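PDB 6ZRY: DMATS type aromatic prenyltransferase from Micromonospora olivasterospora, which probably transfers a dimethylallyl group to the indole ring of tryptophan at C6, as an aromatic prenyltransferase of the ABBA-barrel fold. Local coordinates for residues G34-G37 with P38-P41; H182-P186 with G187-R191; S229-D232 with G233-V236. One frame throughout, in Å; residues are numbered along the deposited sequence.

Contact 1 (G34-G37 with P38-P41); sequences GLLG and PVGP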
loop_
_atom_site.group_PDB
_atom_site.type_symbol
_atom_site.label_atom_id
_atom_site.label_comp_id
_atom_site.label_asym_id
_atom_site.label_seq_id
_atom_site.Cartn_x
_atom_site.Cartn_y
_atom_site.Cartn_z
ATOM N N GLY A 34 -4.509 -14.356 11.215
ATOM C CA GLY A 34 -4.065 -15.240 10.109
ATOM C C GLY A 34 -2.879 -14.644 9.380
ATOM O O GLY A 34 -1.900 -15.350 9.134
ATOM N N LEU A 35 -2.964 -13.363 9.034
ATOM C CA LEU A 35 -1.918 -12.681 8.247
ATOM C C LEU A 35 -0.622 -12.671 9.064
ATOM O O LEU A 35 0.463 -12.907 8.494
ATOM C CB LEU A 35 -2.395 -11.251 7.920
ATOM C CG LEU A 35 -1.416 -10.426 7.120
ATOM C CD1 LEU A 35 -0.998 -11.152 5.854
ATOM C CD2 LEU A 35 -2.000 -9.071 6.795
ATOM N N LEU A 36 -0.706 -12.425 10.365
ATOM C CA LEU A 36 0.508 -12.341 11.214
ATOM C C LEU A 36 1.222 -13.706 11.292
ATOM O O LEU A 36 2.485 -13.728 11.418
ATOM C CB LEU A 36 0.103 -11.809 12.578
ATOM C CG LEU A 36 -0.170 -10.305 12.624
ATOM C CD1 LEU A 36 -0.748 -9.900 13.964
ATOM C CD2 LEU A 36 1.109 -9.535 12.353
ATOM N N GLY A 37 0.483 -14.808 11.239
ATOM C CA GLY A 37 1.058 -16.157 11.402
ATOM C C GLY A 37 1.963 -16.202 12.628
ATOM O O GLY A 37 1.539 -15.801 13.722
ATOM N N PRO A 38 3.254 -16.615 12.491
ATOM C CA PRO A 38 4.119 -16.847 13.652
ATOM C C PRO A 38 4.575 -15.569 14.380
ATOM O O PRO A 38 5.080 -15.652 15.456
ATOM C CB PRO A 38 5.312 -17.578 13.031
ATOM C CG PRO A 38 5.386 -17.023 11.636
ATOM C CD PRO A 38 3.957 -16.815 11.220
ATOM N N VAL A 39 4.390 -14.406 13.759
ATOM C CA VAL A 39 4.714 -13.087 14.361
ATOM C C VAL A 39 3.706 -12.760 15.463
ATOM O O VAL A 39 4.089 -12.087 16.444
ATOM C CB VAL A 39 4.753 -12.015 13.274
ATOM C CG1 VAL A 39 4.791 -10.612 13.845
ATOM C CG2 VAL A 39 5.909 -12.262 12.346
ATOM N N GLY A 40 2.452 -13.202 15.317
ATOM C CA GLY A 40 1.390 -12.823 16.252
ATOM C C GLY A 40 1.809 -13.057 17.708
ATOM O O GLY A 40 1.759 -12.139 18.550
ATOM N N PRO A 41 2.185 -14.301 18.078
ATOM C CA PRO A 41 2.542 -14.608 19.455
ATOM C C PRO A 41 3.928 -14.145 19.914
ATOM O O PRO A 41 4.253 -14.327 21.104
ATOM C CB PRO A 41 2.503 -16.154 19.501
ATOM C CG PRO A 41 1.737 -16.552 18.275
ATOM C CD PRO A 41 2.099 -15.507 17.246
#
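Leu36 holds CG anti to its own carbonyl carbon (chi1 -76°), and Val39 holds CG1 anti to its backbone N (chi1 168°); these two torsions bring the branches together, Leu36 CD2 lying 4.1 Å from Val39 CG1. The setting is the C-terminal end of helix 26-36, where the chain leaves the helix at Gly37 and runs straight into a short 3-10 turn. The leucine and valine side chains cross at about a right angle, so they meet through one methyl each and do not lie alongside one another. Two successive backbone bonds hold the bend. Val39 N donates to Leu36 O over 3.1 Å, closing a tight reversal with Gly37 at positive phi, a conformation open to it because it carries no side chain. One step further on, Gly40 N donates to Gly37 O over 3.2 Å with an N-H...O angle of 151°, and this bond belongs to the 3-10 turn. Leu36 O, the last carbonyl of the helix, and Gly37 O are thereby taken up by the chain that follows, while Leu35 O is bonded to Thr81 OG1. Val39 also closes over the Leu36 oxygen with its own side chain, its CB coming within 3.4 Å of Leu36 O. Both apolar groups are buried against the N-terminal helix 6-21, Leu36 touching Leu10 and Val39 touching Val6, while Gly40 is joined to Ser7 by a backbone hydrogen bond. The stem of Leu36 completes the packing on the inside of the bend, where its CB rests 3.9 Å from Gly40 N; on the exposed side, Pro41 CD lies 3.6 Å from Gly37 O.

Contact 2 (H182-P186 with G187-R191); sequences HGVRP and GELGR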
loop_
_atom_site.group_PDB
_atom_site.type_symbol
_atom_site.label_atom_id
_atom_site.label_comp_id
_atom_site.label_asym_id
_atom_site.label_seq_id
_atom_site.Cartn_x
_atom_site.Cartn_y
_atom_site.Cartn_z
ATOM N N HIS A 182 5.122 6.454 -23.205
ATOM C CA HIS A 182 4.785 7.904 -23.081
ATOM C C HIS A 182 4.708 8.392 -21.625
ATOM O O HIS A 182 4.478 9.593 -21.475
ATOM C CB HIS A 182 3.480 8.210 -23.850
ATOM C CG HIS A 182 3.636 7.920 -25.298
ATOM N ND1 HIS A 182 4.484 8.642 -26.097
ATOM C CD2 HIS A 182 3.117 6.930 -26.059
ATOM C CE1 HIS A 182 4.474 8.106 -27.332
ATOM N NE2 HIS A 182 3.633 7.058 -27.320
ATOM N N GLY A 183 4.902 7.511 -20.613
ATOM C CA GLY A 183 4.665 7.839 -19.186
ATOM C C GLY A 183 5.883 7.657 -18.287
ATOM O O GLY A 183 5.738 7.900 -17.093
ATOM N N VAL A 184 7.054 7.256 -18.815
ATOM C CA VAL A 184 8.269 6.984 -17.977
ATOM C C VAL A 184 9.374 8.007 -18.300
ATOM O O VAL A 184 9.620 8.233 -19.478
ATOM C CB VAL A 184 8.713 5.517 -18.160
ATOM C CG1 VAL A 184 10.084 5.242 -17.552
ATOM C CG2 VAL A 184 7.673 4.562 -17.575
ATOM N N ARG A 185 10.020 8.598 -17.271
ATOM C CA ARG A 185 11.058 9.666 -17.449
ATOM C C ARG A 185 12.065 9.189 -18.496
ATOM O O ARG A 185 12.472 8.036 -18.474
ATOM C CB ARG A 185 11.775 10.004 -16.134
ATOM C CG ARG A 185 11.001 10.935 -15.215
ATOM C CD ARG A 185 11.775 11.281 -13.950
ATOM N NE ARG A 185 11.861 10.171 -13.004
ATOM C CZ ARG A 185 12.495 10.215 -11.828
ATOM N NH1 ARG A 185 13.109 11.320 -11.432
ATOM N NH2 ARG A 185 12.505 9.149 -11.046
ATOM N N PRO A 186 12.478 10.039 -19.461
ATOM C CA PRO A 186 13.434 9.617 -20.487
ATOM C C PRO A 186 14.644 8.850 -19.905
ATOM O O PRO A 186 15.365 9.428 -19.121
ATOM C CB PRO A 186 13.871 10.950 -21.136
ATOM C CG PRO A 186 12.683 11.888 -20.917
ATOM C CD PRO A 186 12.060 11.444 -19.609
ATOM N N GLY A 187 14.795 7.570 -20.283
ATOM C CA GLY A 187 15.949 6.695 -19.955
ATOM C C GLY A 187 15.954 6.197 -18.507
ATOM O O GLY A 187 17.065 5.944 -17.975
ATOM N N GLU A 188 14.783 6.037 -17.868
ATOM C CA GLU A 188 14.723 5.827 -16.394
ATOM C C GLU A 188 13.981 4.547 -15.994
ATOM O O GLU A 188 13.884 4.309 -14.770
ATOM C CB GLU A 188 14.093 7.042 -15.721
ATOM C CG GLU A 188 14.979 8.269 -15.771
ATOM C CD GLU A 188 16.366 8.092 -15.180
ATOM O OE1 GLU A 188 16.521 7.322 -14.191
ATOM O OE2 GLU A 188 17.286 8.710 -15.707
ATOM N N LEU A 189 13.540 3.716 -16.927
ATOM C CA LEU A 189 12.787 2.490 -16.575
ATOM C C LEU A 189 13.738 1.479 -15.891
ATOM O O LEU A 189 14.826 1.253 -16.408
ATOM C CB LEU A 189 12.133 1.903 -17.820
ATOM C CG LEU A 189 11.269 0.671 -17.573
ATOM C CD1 LEU A 189 10.117 0.970 -16.642
ATOM C CD2 LEU A 189 10.760 0.108 -18.885
ATOM N N GLY A 190 13.336 0.929 -14.750
ATOM C CA GLY A 190 14.191 0.073 -13.908
ATOM C C GLY A 190 15.350 0.838 -13.268
ATOM O O GLY A 190 16.222 0.175 -12.661
ATOM N N ARG A 191 15.369 2.174 -13.373
ATOM C CA ARG A 191 16.425 3.034 -12.786
ATOM C C ARG A 191 15.759 4.062 -11.861
ATOM O O ARG A 191 15.432 3.701 -10.745
ATOM C CB ARG A 191 17.300 3.597 -13.914
ATOM C CG ARG A 191 17.913 2.513 -14.804
ATOM C CD ARG A 191 19.020 3.005 -15.742
#
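Arg185 lays the stem of its side chain against that of Glu188, Arg185 CB meeting Glu188 CG at 3.7 Å. The two residues are the first and last of a type II beta turn, with Pro186 and Gly187 at its corners, a classic pairing for this turn: the proline ring suits the first corner and the glycine takes the positive phi of the second. The closing bond from Glu188 N to Arg185 O is weak; its length is 3.1 Å, but the N-H...O angle is only 123°. Glu188 CB adds a carbon contact to the same oxygen, 3.3 Å from Arg185 O. At its far end Glu188 folds back through a bend at chi2 (-56°), and OE1 accepts from the backbone N of Gly192. The Arg185 guanidinium goes elsewhere, its NH2 forming a salt bridge with Asp193 and a hydrogen bond with His217 O. The two opposite charges of the turn do not touch: Arg185 NH2 and Glu188 OE1 remain 5.4 Å apart. Beside the turn, Val184 sets CG1 anti to its backbone N (chi1 169°), which points this methyl at Leu189, 3.9 Å from Leu189 CB; the two side chains cross at about a right angle. Glu188 also starts a second type II turn, ending at Arg191, whose N donates to Glu188 O over 3.0 Å. The double turn is a surface loop between helix 174-182 and strand 193-201. Arg185 reaches strand 209-220, touching His216 and Ala219, while Val184 and Glu188 lean on Asp193 at the start of strand 193-201.

Contact 3 (S229-D232 with G233-V236); sequences SVVD and GVDV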
loop_
_atom_site.group_PDB
_atom_site.type_symbol
_atom_site.label_atom_id
_atom_site.label_comp_id
_atom_site.label_asym_id
_atom_site.label_seq_id
_atom_site.Cartn_x
_atom_site.Cartn_y
_atom_site.Cartn_z
ATOM N N SER A 229 -0.065 12.224 -16.385
ATOM C CA SER A 229 -0.887 12.833 -17.453
ATOM C C SER A 229 -1.283 11.808 -18.523
ATOM O O SER A 229 -2.157 12.163 -19.328
ATOM C CB SER A 229 -0.223 14.057 -18.048
ATOM O OG SER A 229 0.982 13.725 -18.682
ATOM N N VAL A 230 -0.725 10.583 -18.543
ATOM C CA VAL A 230 -1.228 9.512 -19.472
ATOM C C VAL A 230 -2.603 9.023 -19.007
ATOM O O VAL A 230 -3.305 8.397 -19.822
ATOM C CB VAL A 230 -0.271 8.309 -19.676
ATOM C CG1 VAL A 230 1.074 8.745 -20.245
ATOM C CG2 VAL A 230 -0.089 7.470 -18.418
ATOM N N VAL A 231 -2.985 9.273 -17.756
ATOM C CA VAL A 231 -4.289 8.817 -17.217
ATOM C C VAL A 231 -5.399 9.759 -17.666
ATOM O O VAL A 231 -5.273 11.010 -17.465
ATOM C CB VAL A 231 -4.253 8.709 -15.692
ATOM C CG1 VAL A 231 -5.571 8.178 -15.129
ATOM C CG2 VAL A 231 -3.049 7.871 -15.227
ATOM N N ASP A 232 -6.499 9.155 -18.111
ATOM C CA ASP A 232 -7.797 9.795 -18.413
ATOM C C ASP A 232 -8.226 10.721 -17.295
ATOM O O ASP A 232 -8.430 10.230 -16.174
ATOM C CB ASP A 232 -8.910 8.760 -18.548
ATOM C CG ASP A 232 -9.048 8.204 -19.935
ATOM O OD1 ASP A 232 -8.110 8.377 -20.734
ATOM O OD2 ASP A 232 -10.105 7.614 -20.209
ATOM N N GLY A 233 -8.384 11.996 -17.622
ATOM C CA GLY A 233 -9.129 12.963 -16.817
ATOM C C GLY A 233 -8.400 13.396 -15.560
ATOM O O GLY A 233 -9.036 14.087 -14.759
ATOM N N VAL A 234 -7.111 13.080 -15.386
ATOM C CA VAL A 234 -6.352 13.618 -14.219
ATOM C C VAL A 234 -6.015 15.088 -14.447
ATOM O O VAL A 234 -5.657 15.491 -15.593
ATOM C CB VAL A 234 -5.088 12.829 -13.852
ATOM C CG1 VAL A 234 -5.411 11.387 -13.547
ATOM C CG2 VAL A 234 -4.005 12.964 -14.899
ATOM N N ASP A 235 -6.097 15.849 -13.370
ATOM C CA ASP A 235 -5.755 17.275 -13.307
ATOM C C ASP A 235 -4.329 17.367 -12.760
ATOM O O ASP A 235 -4.159 17.136 -11.552
ATOM C CB ASP A 235 -6.802 17.988 -12.451
ATOM C CG ASP A 235 -6.660 19.490 -12.356
ATOM O OD1 ASP A 235 -5.542 19.986 -12.476
ATOM O OD2 ASP A 235 -7.683 20.142 -12.124
ATOM N N VAL A 236 -3.350 17.676 -13.608
ATOM C CA VAL A 236 -1.929 17.802 -13.179
ATOM C C VAL A 236 -1.814 18.890 -12.107
ATOM O O VAL A 236 -1.043 18.678 -11.186
ATOM C CB VAL A 236 -0.951 18.025 -14.346
ATOM C CG1 VAL A 236 -0.927 16.836 -15.259
ATOM C CG2 VAL A 236 -1.221 19.297 -15.126
#
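The flat peptide carbonyl of Val231 has the side chain and N-H of Val234 over one of its faces. Val234 CG1 stands well above the plane, displaced from the oxygen, while CG2 comes in on the same side but lower towards the peptide plane, 3.5 Å from Val231 O. Val234 N also lies on this side and donates to Val231 O in a nearly straight bond (173°), weak because it is 3.5 Å long. This bond closes a type II beta turn from Val231 to Val234, with Asp232 and Gly233 at the corners and positive phi at the glycine. The turn's two ends are clamped together by their side chains as well. Val231 CG1 points anti to its backbone N (chi1 -177°) and meets Val234 CG1 at 3.6 Å, the two valines crossing at about a right angle. Outside the turn the chain curls round further. Val234 CG2 lies 4.0 Å from Ser229 CA, and Val236 CG1 lies 4.0 Å from Ser229 CB, so that residues seven apart meet across the mouth of the loop. The Ser229 hydroxyl is turned back to the end of the preceding helix 221-228, where OG is bonded to Arg226 O. On the other arm Asp235 is the N-cap of the next helix, its OD1 accepting from the backbone N of Glu238. The Asp232 side chain lies about 6 Å from that of Asp269, a calcium-binding residue of this protein, although no calcium is bound in this model. The whole loop joins helix 221-228 to helix 236-247 at the surface; Val231 and Val234 pack on Tyr274 of strand 273-278, Val231 also touches Tyr262 of strand 258-265, and Asp232 is tied through its backbone to Pro271.

In the fold
From the N terminus, contact 1 comes first, turning the chain out of helix 26-36 towards strand 61-68 beside helix 6-21. Contact 2 closes the loop that leads from helix 174-182 into strand 193-201, and contact 3 the one between helices 221-228 and 236-247. The three lie in series, none nested in or crossing another. Contact 1 is on the opposite side of the chain's centre, its own centre about 38 Å from that of contact 2 and 40 Å from that of contact 3. Contacts 2 and 3 are neighbours: Val230 CG1 packs 3.7 Å from His182 O, bringing the loop after helix 174-182 against the loop after helix 221-228.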